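Long-range contact in acyl-CoA dehydrogenase (PDB 3OWA), which probably catalyses the FAD-dependent alpha,beta-dehydrogenation of acyl-CoA thioesters: residues 324-328 with 360-364. Sequence-based numbering, arbitrary orientation.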
# COMPACT_ATOMS: atom_id res chain seq x y z
N SER A 324 7.63 -15.60 13.38
CA SER A 324 7.98 -16.53 12.32
C SER A 324 9.42 -16.33 11.77
O SER A 324 10.07 -17.30 11.35
CB SER A 324 6.91 -16.50 11.19
OG SER A 324 6.83 -15.23 10.60
N VAL A 325 9.92 -15.10 11.79
CA VAL A 325 11.30 -14.84 11.33
C VAL A 325 12.33 -15.46 12.28
O VAL A 325 13.28 -16.10 11.81
CB VAL A 325 11.58 -13.32 11.10
CG1 VAL A 325 13.00 -13.10 10.70
CG2 VAL A 325 10.70 -12.78 9.97
N TYR A 326 12.19 -15.25 13.59
CA TYR A 326 13.16 -15.80 14.54
C TYR A 326 13.06 -17.32 14.68
O TYR A 326 14.04 -17.96 15.00
CB TYR A 326 13.11 -15.10 15.90
CG TYR A 326 13.87 -13.80 15.85
CD1 TYR A 326 13.21 -12.57 15.70
CD2 TYR A 326 15.27 -13.81 15.89
CE1 TYR A 326 13.96 -11.37 15.61
CE2 TYR A 326 16.01 -12.64 15.82
CZ TYR A 326 15.34 -11.43 15.67
OH TYR A 326 16.09 -10.28 15.59
N ARG A 327 11.88 -17.86 14.39
CA ARG A 327 11.71 -19.28 14.25
C ARG A 327 12.65 -19.78 13.16
O ARG A 327 13.36 -20.75 13.36
CB ARG A 327 10.26 -19.62 13.88
CG ARG A 327 10.02 -21.10 13.58
CD ARG A 327 8.55 -21.39 13.44
NE ARG A 327 8.26 -22.80 13.21
CZ ARG A 327 7.04 -23.30 12.99
NH1 ARG A 327 5.97 -22.51 12.95
NH2 ARG A 327 6.91 -24.60 12.79
N THR A 328 12.64 -19.14 11.99
CA THR A 328 13.51 -19.55 10.91
C THR A 328 14.99 -19.42 11.29
O THR A 328 15.80 -20.33 10.99
CB THR A 328 13.20 -18.72 9.63
OG1 THR A 328 11.84 -18.96 9.24
CG2 THR A 328 14.10 -19.12 8.48
N GLU A 360 10.83 -21.60 4.38
CA GLU A 360 10.69 -20.67 5.48
C GLU A 360 11.32 -19.29 5.16
O GLU A 360 10.76 -18.26 5.50
CB GLU A 360 11.28 -21.29 6.76
CG GLU A 360 10.50 -22.53 7.25
CD GLU A 360 10.95 -23.88 6.62
OE1 GLU A 360 10.59 -24.92 7.19
OE2 GLU A 360 11.66 -23.90 5.56
N CYS A 361 12.48 -19.27 4.49
CA CYS A 361 13.15 -18.00 4.12
C CYS A 361 12.30 -17.16 3.17
O CYS A 361 12.16 -15.94 3.36
CB CYS A 361 14.52 -18.26 3.46
SG CYS A 361 15.78 -18.92 4.62
N SER A 362 11.74 -17.81 2.16
CA SER A 362 10.88 -17.12 1.18
C SER A 362 9.60 -16.62 1.85
O SER A 362 9.18 -15.49 1.61
CB SER A 362 10.54 -18.05 0.01
OG SER A 362 11.50 -17.92 -1.02
N LEU A 363 9.00 -17.45 2.70
CA LEU A 363 7.83 -16.99 3.47
C LEU A 363 8.12 -15.76 4.32
O LEU A 363 7.29 -14.87 4.37
CB LEU A 363 7.24 -18.10 4.37
CG LEU A 363 6.85 -19.43 3.70
CD1 LEU A 363 6.40 -20.43 4.78
CD2 LEU A 363 5.81 -19.26 2.58
N ASN A 364 9.24 -15.75 5.02
CA ASN A 364 9.63 -14.63 5.89
C ASN A 364 9.80 -13.38 5.07
O ASN A 364 9.35 -12.29 5.45
CB ASN A 364 10.96 -14.91 6.57
CG ASN A 364 10.86 -15.90 7.74
OD1 ASN A 364 9.78 -16.23 8.25
ND2 ASN A 364 12.01 -16.37 8.15
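Thr-328 and Asn-364 extend toward each other from opposite directions and account for much of the surface buried where residues 324-328 pass 360-364. Traced outward, the CB of Asn-364 first meets a methyl group, CG2 of Val-325, at 4.0 Å. CG of Asn-364 lies anti to its own carbonyl carbon (chi1 -76°), which carries the flat amide across the gap until this CG is 3.8 Å from CA of Val-325 and 3.5 Å from OG1 of Thr-328. The amide then ends among CB, OG1 and CG2 of Thr-328 and the carbonyl O of Ser-324. Thr-328 OG1 is hydrogen-bonded to the hydroxyl of Tyr-504 on helix 490-520, a helix that Asn-364 also touches.

The segment axes approach to 9.7 Å with 154° between their N-to-C directions, as expected for nearly antiparallel neighbours. The segments lie on helices 305-336 and 358-383 of the helical C-terminal domain of the acyl-CoA dehydrogenase fold. Helix 257-293 packs against Val-325 through Val-274 and Val-277.

One turn before Asn-364, CB of Glu-360 lies 3.4 Å from Thr-328 OG1. A bend at chi2 (87°) leads the Glu-360 carboxylate away from residues 324-328, and OE1 accepts a hydrogen bond from the backbone N of Gly-15. CG2 of Thr-328 lies 4.0 Å from CB of Glu-360 and reaches SG of Cys-361 more loosely, at 4.2 Å; the Cys-361 side chain also touches Tyr-270.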